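Local coordinates for CurJ (Moorea producens 3L, PDB 5TZ6), which probably catalyses vinylogous dehydration of a polyketide intermediate in curacin biosynthesis, as the dehydratase domain of a polyketide synthase module, at residues 10-14 with 26-30; 34-38 with 211-216. The protein carries 1 engineered substitution. All coordinates share one frame; numbering follows the deposited sequence.

Contact 1. Residues 10-14 with 26-30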
ATOM      1  N   PRO A  10      -6.500   9.378 -10.493  1.00 92.15           N
ATOM      2  CA  PRO A  10      -5.364  10.214 -10.921  1.00 90.55           C
ATOM      3  C   PRO A  10      -4.604  10.832  -9.753  1.00 79.82           C
ATOM      4  O   PRO A  10      -3.433  11.198  -9.891  1.00 81.82           O
ATOM      5  CB  PRO A  10      -6.019  11.287 -11.810  1.00 87.72           C
ATOM      6  CG  PRO A  10      -7.520  11.105 -11.655  1.00 91.93           C
ATOM      7  CD  PRO A  10      -7.730   9.680 -11.244  1.00 90.09           C
ATOM      8  N   LEU A  11      -5.252  10.931  -8.593  1.00 70.92           N
ATOM      9  CA  LEU A  11      -4.644  11.501  -7.399  1.00 75.79           C
ATOM     10  C   LEU A  11      -4.165  10.451  -6.405  1.00 79.43           C
ATOM     11  O   LEU A  11      -3.571  10.813  -5.387  1.00 85.25           O
ATOM     12  CB  LEU A  11      -5.643  12.425  -6.700  1.00 69.16           C
ATOM     13  CG  LEU A  11      -6.013  13.714  -7.423  1.00 72.17           C
ATOM     14  CD1 LEU A  11      -7.059  14.470  -6.624  1.00 74.81           C
ATOM     15  CD2 LEU A  11      -4.775  14.572  -7.661  1.00 72.62           C
ATOM     16  N   ILE A  12      -4.402   9.167  -6.667  1.00 69.82           N
ATOM     17  CA  ILE A  12      -4.148   8.120  -5.681  1.00 67.99           C
ATOM     18  C   ILE A  12      -3.493   6.944  -6.389  1.00 66.89           C
ATOM     19  O   ILE A  12      -4.105   6.326  -7.267  1.00 65.42           O
ATOM     20  CB  ILE A  12      -5.436   7.670  -4.969  1.00 65.10           C
ATOM     21  CG1 ILE A  12      -5.958   8.794  -4.076  1.00 63.96           C
ATOM     22  CG2 ILE A  12      -5.188   6.402  -4.162  1.00 61.15           C
ATOM     23  CD1 ILE A  12      -7.287   8.489  -3.432  1.00 67.00           C
ATOM     24  N   ASN A  13      -2.259   6.624  -6.002  1.00 63.49           N
ATOM     25  CA  ASN A  13      -1.562   5.527  -6.660  1.00 71.79           C
ATOM     26  C   ASN A  13      -1.997   4.174  -6.110  1.00 75.10           C
ATOM     27  O   ASN A  13      -2.343   3.271  -6.879  1.00 74.20           O
ATOM     28  CB  ASN A  13      -0.049   5.714  -6.531  1.00 82.45           C
ATOM     29  CG  ASN A  13       0.468   6.869  -7.380  1.00 96.41           C
ATOM     30  OD1 ASN A  13       0.327   8.039  -7.015  1.00 96.62           O
ATOM     31  ND2 ASN A  13       1.055   6.542  -8.529  1.00 96.95           N
ATOM     32  N   GLN A  14      -2.007   4.003  -4.790  1.00 77.53           N
ATOM     33  CA  GLN A  14      -2.413   2.709  -4.257  1.00 84.41           C
ATOM     34  C   GLN A  14      -3.210   2.897  -2.978  1.00 76.43           C
ATOM     35  O   GLN A  14      -3.112   3.919  -2.301  1.00 69.14           O
ATOM     36  CB  GLN A  14      -1.228   1.768  -3.994  1.00 93.01           C
ATOM     37  CG  GLN A  14      -0.410   2.093  -2.762  1.00103.82           C
ATOM     38  CD  GLN A  14       0.675   1.062  -2.503  1.00117.77           C
ATOM     39  OE1 GLN A  14       0.744   0.476  -1.421  1.00114.08           O
ATOM     40  NE2 GLN A  14       1.519   0.825  -3.503  1.00124.02           N
ATOM     41  N   PHE A  26      -4.294   5.481   1.911  1.00 60.34           N
ATOM     42  CA  PHE A  26      -4.144   5.782   0.495  1.00 59.28           C
ATOM     43  C   PHE A  26      -2.813   6.486   0.273  1.00 57.75           C
ATOM     44  O   PHE A  26      -2.408   7.336   1.072  1.00 59.45           O
ATOM     45  CB  PHE A  26      -5.309   6.625  -0.024  1.00 56.57           C
ATOM     46  CG  PHE A  26      -6.636   5.923   0.061  1.00 55.45           C
ATOM     47  CD1 PHE A  26      -7.407   5.992   1.210  1.00 60.95           C
ATOM     48  CD2 PHE A  26      -7.098   5.169  -1.004  1.00 56.81           C
ATOM     49  CE1 PHE A  26      -8.627   5.331   1.286  1.00 67.89           C
ATOM     50  CE2 PHE A  26      -8.318   4.504  -0.932  1.00 61.97           C
ATOM     51  CZ  PHE A  26      -9.083   4.589   0.215  1.00 62.84           C
ATOM     52  N   GLU A  27      -2.120   6.105  -0.796  1.00 56.47           N
ATOM     53  CA  GLU A  27      -0.766   6.564  -1.059  1.00 67.77           C
ATOM     54  C   GLU A  27      -0.669   7.117  -2.472  1.00 74.08           C
ATOM     55  O   GLU A  27      -1.196   6.528  -3.427  1.00 80.43           O
ATOM     56  CB  GLU A  27       0.259   5.437  -0.875  1.00 78.18           C
ATOM     57  CG  GLU A  27       1.701   5.908  -0.972  1.00 93.18           C
ATOM     58  CD  GLU A  27       2.698   4.827  -0.601  1.00109.87           C
ATOM     59  OE1 GLU A  27       2.986   4.672   0.606  1.00120.80           O
ATOM     60  OE2 GLU A  27       3.198   4.137  -1.515  1.00116.24           O
ATOM     61  N   SER A  28       0.037   8.239  -2.587  1.00 69.85           N
ATOM     62  CA  SER A  28       0.075   9.054  -3.788  1.00 69.11           C
ATOM     63  C   SER A  28       1.434   9.733  -3.843  1.00 66.85           C
ATOM     64  O   SER A  28       2.025  10.034  -2.804  1.00 60.60           O
ATOM     65  CB  SER A  28      -1.050  10.091  -3.792  1.00 76.45           C
ATOM     66  OG  SER A  28      -1.261  10.600  -5.096  1.00 97.45           O
ATOM     67  N   TYR A  29       1.936   9.959  -5.055  1.00 68.22           N
ATOM     68  CA  TYR A  29       3.275  10.519  -5.250  1.00 71.59           C
ATOM     69  C   TYR A  29       3.142  11.890  -5.906  1.00 72.11           C
ATOM     70  O   TYR A  29       2.899  11.994  -7.113  1.00 79.61           O
ATOM     71  CB  TYR A  29       4.138   9.571  -6.075  1.00 76.70           C
ATOM     72  CG  TYR A  29       4.232   8.197  -5.459  1.00 80.39           C
ATOM     73  CD1 TYR A  29       4.866   8.002  -4.238  1.00 76.60           C
ATOM     74  CD2 TYR A  29       3.679   7.094  -6.094  1.00 86.66           C
ATOM     75  CE1 TYR A  29       4.945   6.743  -3.666  1.00 81.32           C
ATOM     76  CE2 TYR A  29       3.754   5.835  -5.532  1.00 93.31           C
ATOM     77  CZ  TYR A  29       4.387   5.664  -4.319  1.00 90.98           C
ATOM     78  OH  TYR A  29       4.459   4.405  -3.763  1.00 95.56           O
ATOM     79  N   PHE A  30       3.328  12.940  -5.109  1.00 63.12           N
ATOM     80  CA  PHE A  30       3.064  14.307  -5.544  1.00 57.38           C
ATOM     81  C   PHE A  30       4.321  14.921  -6.150  1.00 60.42           C
ATOM     82  O   PHE A  30       5.370  14.999  -5.492  1.00 62.34           O
ATOM     83  CB  PHE A  30       2.554  15.149  -4.376  1.00 55.94           C
ATOM     84  CG  PHE A  30       1.059  15.115  -4.212  1.00 53.87           C
ATOM     85  CD1 PHE A  30       0.386  13.913  -4.136  1.00 60.33           C
ATOM     86  CD2 PHE A  30       0.332  16.285  -4.120  1.00 58.07           C
ATOM     87  CE1 PHE A  30      -0.987  13.878  -3.985  1.00 64.57           C
ATOM     88  CE2 PHE A  30      -1.039  16.260  -3.965  1.00 59.24           C
ATOM     89  CZ  PHE A  30      -1.700  15.053  -3.896  1.00 62.61           C
TER
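Q14 and E27 form an antiparallel hydrogen-bonded pair where the chain of 10-14 runs into the short strand 14-16 and meets strand 24-30. E27 N donates to Q14 O at 2.8 Å, and Q14 N returns the bond to E27 O at 3.0 Å. N13 N also donates to E27 O, at 2.8 Å and in the carbonyl plane, although its N-H is bent to 130°. With N13 and Q14 both facing E27, the pairing is a classic beta bulge.

The N13 carboxamide continues the contact past the bulge. With CG beside its own backbone N (chi1 -71°), N13 brings OD1 within 3.2 Å of Y29 N, which donates from 45° above the amide plane and so misses the lone pairs. The same amide crosses the Y29 ring at a slant, N13 CG lying 3.5 Å from Y29 CD2. Q14 and E27 extend side by side in the same direction, and both pack on F16 of the second subunit. E27 OE1 is held by Q93, while OE2 receives a weak bond from Y29 OH.

Away from the E27 carboxylate, I12 places CG2 3.9 Å from F26 CD2, at the ring edge. I12 and F26 also pack against helix 51-65. S28 OG is modelled 2.3 Å from L11 O, too short for its geometry to be trusted, so the exact form of that bond is doubtful.

Chemically, the pairing goes beyond matched backbone amides: E27 O is gripped by two backbone N-H groups, and N13 OD1, a side-chain oxygen, accepts from Y29 N much as a strand carbonyl might.

Contact 2. Residues 34-38 with 211-216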
ATOM      1  N   ASN A  34       4.007  14.019 -12.178  1.00 94.22           N
ATOM      2  CA  ASN A  34       2.804  13.205 -12.016  1.00 82.13           C
ATOM      3  C   ASN A  34       1.542  14.051 -12.083  1.00 77.23           C
ATOM      4  O   ASN A  34       0.522  13.608 -12.621  1.00 80.94           O
ATOM      5  CB  ASN A  34       2.841  12.448 -10.691  1.00 80.18           C
ATOM      6  CG  ASN A  34       4.010  11.505 -10.597  1.00 96.41           C
ATOM      7  OD1 ASN A  34       4.651  11.192 -11.600  1.00110.82           O
ATOM      8  ND2 ASN A  34       4.298  11.043  -9.388  1.00 88.58           N
ATOM      9  N   LEU A  35       1.594  15.267 -11.544  1.00 72.35           N
ATOM     10  CA  LEU A  35       0.444  16.169 -11.506  1.00 69.21           C
ATOM     11  C   LEU A  35       0.862  17.493 -12.129  1.00 70.60           C
ATOM     12  O   LEU A  35       1.315  18.410 -11.428  1.00 68.39           O
ATOM     13  CB  LEU A  35      -0.058  16.349 -10.076  1.00 62.65           C
ATOM     14  CG  LEU A  35      -0.441  15.027  -9.410  1.00 59.67           C
ATOM     15  CD1 LEU A  35      -0.855  15.250  -7.968  1.00 51.92           C
ATOM     16  CD2 LEU A  35      -1.555  14.365 -10.206  1.00 65.40           C
ATOM     17  N   PRO A  36       0.701  17.635 -13.445  1.00 67.17           N
ATOM     18  CA  PRO A  36       1.235  18.828 -14.121  1.00 68.60           C
ATOM     19  C   PRO A  36       0.655  20.129 -13.599  1.00 68.24           C
ATOM     20  O   PRO A  36       1.400  21.099 -13.423  1.00 71.93           O
ATOM     21  CB  PRO A  36       0.873  18.585 -15.593  1.00 65.62           C
ATOM     22  CG  PRO A  36       0.703  17.103 -15.703  1.00 67.44           C
ATOM     23  CD  PRO A  36       0.115  16.675 -14.392  1.00 65.75           C
ATOM     24  N   PHE A  37      -0.653  20.178 -13.335  1.00 61.45           N
ATOM     25  CA  PHE A  37      -1.273  21.427 -12.905  1.00 59.54           C
ATOM     26  C   PHE A  37      -0.661  21.966 -11.617  1.00 63.42           C
ATOM     27  O   PHE A  37      -0.817  23.156 -11.320  1.00 61.97           O
ATOM     28  CB  PHE A  37      -2.773  21.230 -12.692  1.00 55.87           C
ATOM     29  CG  PHE A  37      -3.105  20.173 -11.662  1.00 55.90           C
ATOM     30  CD1 PHE A  37      -3.110  20.478 -10.310  1.00 45.06           C
ATOM     31  CD2 PHE A  37      -3.411  18.878 -12.049  1.00 56.74           C
ATOM     32  CE1 PHE A  37      -3.413  19.513  -9.368  1.00 46.68           C
ATOM     33  CE2 PHE A  37      -3.713  17.913 -11.109  1.00 57.30           C
ATOM     34  CZ  PHE A  37      -3.711  18.231  -9.768  1.00 49.25           C
ATOM     35  N   LEU A  38       0.030  21.123 -10.845  1.00 65.10           N
ATOM     36  CA  LEU A  38       0.697  21.611  -9.643  1.00 65.72           C
ATOM     37  C   LEU A  38       1.709  22.705  -9.965  1.00 68.20           C
ATOM     38  O   LEU A  38       1.997  23.556  -9.115  1.00 69.00           O
ATOM     39  CB  LEU A  38       1.382  20.450  -8.923  1.00 69.74           C
ATOM     40  CG  LEU A  38       0.483  19.550  -8.069  1.00 69.99           C
ATOM     41  CD1 LEU A  38       1.282  18.394  -7.492  1.00 64.03           C
ATOM     42  CD2 LEU A  38      -0.166  20.358  -6.964  1.00 65.96           C
ATOM     43  N   TYR A 211     -11.815  12.736 -12.101  1.00 99.66           N
ATOM     44  CA  TYR A 211     -11.880  13.412 -10.815  1.00 82.77           C
ATOM     45  C   TYR A 211     -13.325  13.584 -10.366  1.00 76.49           C
ATOM     46  O   TYR A 211     -14.219  13.824 -11.182  1.00 75.42           O
ATOM     47  CB  TYR A 211     -11.224  14.790 -10.897  1.00 73.56           C
ATOM     48  CG  TYR A 211      -9.717  14.809 -11.051  1.00 72.94           C
ATOM     49  CD1 TYR A 211      -9.128  14.746 -12.306  1.00 74.98           C
ATOM     50  CD2 TYR A 211      -8.885  14.936  -9.945  1.00 69.20           C
ATOM     51  CE1 TYR A 211      -7.750  14.785 -12.455  1.00 80.09           C
ATOM     52  CE2 TYR A 211      -7.504  14.973 -10.084  1.00 70.56           C
ATOM     53  CZ  TYR A 211      -6.943  14.898 -11.342  1.00 80.23           C
ATOM     54  OH  TYR A 211      -5.573  14.937 -11.492  1.00 86.92           O
ATOM     55  N   GLN A 212     -13.550  13.470  -9.057  1.00 65.06           N
ATOM     56  CA  GLN A 212     -14.803  13.961  -8.491  1.00 65.85           C
ATOM     57  C   GLN A 212     -14.894  15.477  -8.639  1.00 69.05           C
ATOM     58  O   GLN A 212     -15.816  16.002  -9.274  1.00 73.09           O
ATOM     59  CB  GLN A 212     -14.930  13.549  -7.020  1.00 60.49           C
ATOM     60  CG  GLN A 212     -15.287  12.085  -6.787  1.00 70.51           C
ATOM     61  CD  GLN A 212     -14.268  11.125  -7.360  1.00 75.08           C
ATOM     62  OE1 GLN A 212     -13.084  11.199  -7.039  1.00 69.31           O
ATOM     63  NE2 GLN A 212     -14.724  10.211  -8.210  1.00 79.81           N
ATOM     64  N   LEU A 213     -13.944  16.194  -8.040  1.00 59.09           N
ATOM     65  CA  LEU A 213     -13.780  17.631  -8.225  1.00 55.94           C
ATOM     66  C   LEU A 213     -12.299  17.915  -8.384  1.00 57.71           C
ATOM     67  O   LEU A 213     -11.516  17.654  -7.466  1.00 55.60           O
ATOM     68  CB  LEU A 213     -14.345  18.436  -7.052  1.00 54.41           C
ATOM     69  CG  LEU A 213     -15.856  18.548  -6.896  1.00 64.39           C
ATOM     70  CD1 LEU A 213     -16.178  19.511  -5.770  1.00 62.53           C
ATOM     71  CD2 LEU A 213     -16.495  19.007  -8.200  1.00 60.86           C
ATOM     72  N   HIS A 214     -11.920  18.436  -9.544  1.00 61.97           N
ATOM     73  CA  HIS A 214     -10.521  18.715  -9.810  1.00 43.28           C
ATOM     74  C   HIS A 214      -9.966  19.659  -8.746  1.00 47.67           C
ATOM     75  O   HIS A 214     -10.659  20.591  -8.316  1.00 48.35           O
ATOM     76  CB  HIS A 214     -10.358  19.333 -11.199  1.00 45.82           C
ATOM     77  CG  HIS A 214      -8.970  19.224 -11.750  1.00 55.64           C
ATOM     78  ND1 HIS A 214      -7.961  20.095 -11.399  1.00 55.29           N
ATOM     79  CD2 HIS A 214      -8.424  18.352 -12.632  1.00 57.73           C
ATOM     80  CE1 HIS A 214      -6.852  19.761 -12.037  1.00 55.21           C
ATOM     81  NE2 HIS A 214      -7.107  18.707 -12.793  1.00 57.92           N
ATOM     82  N   PRO A 215      -8.749  19.425  -8.262  1.00 43.20           N
ATOM     83  CA  PRO A 215      -8.181  20.352  -7.269  1.00 37.97           C
ATOM     84  C   PRO A 215      -8.328  21.810  -7.675  1.00 55.29           C
ATOM     85  O   PRO A 215      -8.690  22.646  -6.833  1.00 54.24           O
ATOM     86  CB  PRO A 215      -6.714  19.920  -7.180  1.00 42.51           C
ATOM     87  CG  PRO A 215      -6.689  18.495  -7.649  1.00 40.37           C
ATOM     88  CD  PRO A 215      -7.839  18.318  -8.603  1.00 47.29           C
ATOM     89  N   THR A 216      -8.090  22.134  -8.953  1.00 52.03           N
ATOM     90  CA  THR A 216      -8.136  23.527  -9.389  1.00 39.59           C
ATOM     91  C   THR A 216      -9.548  24.093  -9.337  1.00 51.02           C
ATOM     92  O   THR A 216      -9.721  25.304  -9.154  1.00 51.25           O
ATOM     93  CB  THR A 216      -7.565  23.670 -10.804  1.00 48.91           C
ATOM     94  OG1 THR A 216      -8.317  22.869 -11.728  1.00 50.47           O
ATOM     95  CG2 THR A 216      -6.103  23.248 -10.839  1.00 48.83           C
TER
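F37 packs its ring against H214, P215 and Y211 in an all-side-chain contact between the two hot-dog halves of the dehydratase. H214 and P215 begin the HPxxxD sequence of polyketide synthase dehydratases, which ends at D219 in the ligand pocket.

The aromatic part is an edge-to-face (T-shaped) pair: the edge of the H214 imidazole meets the F37 face, with centroids 4.7 Å apart and planes at 64°. H214 CE1 stands 3.5 Å above the F37 plane, towards its rim. F37 reaches this place because its CG sits between the backbone N and carbonyl carbon (chi1 59°).

P215 and T216 add apolar contacts. P215 CG comes within 3.7 Å of F37 CZ, P215 crossing the phenyl group at about a right angle, and T216 CG2 brushes CD1. Y211 comes from the opposite direction and puts its OH at the edge of F37, 3.5 Å from CE2.

Among the polar groups, H214 is the N-cap of helix 215-223, and T216 OG1 accepts a hydrogen bond from W184 NE1. The imidazole's rotation is restrained by T216 N, which donates a nearly straight capping bond to H214 ND1, 3.2 Å long and close to the imidazole plane.

Contact 1 closes before contact 2 opens along the chain, and their centres lie 12 Å apart on the same side of the chain's centre. The first is local, joining the short strand 14-16 to strand 24-30; the second ties the loop following strand 24-30 to the start of helix 215-223, far along the sequence. They touch directly: L11 CG packs 3.3 Å from Y211 CE2, and Y29 O probably accepts a hydrogen bond from N34 ND2. Helix 51-65 backs both, through I12 and P215. Contact 1 reaches the second subunit through Q14 and E27, whereas contact 2 joins the two hot-dog halves, the T216 side chain lying about 10 Å from the bound ligand.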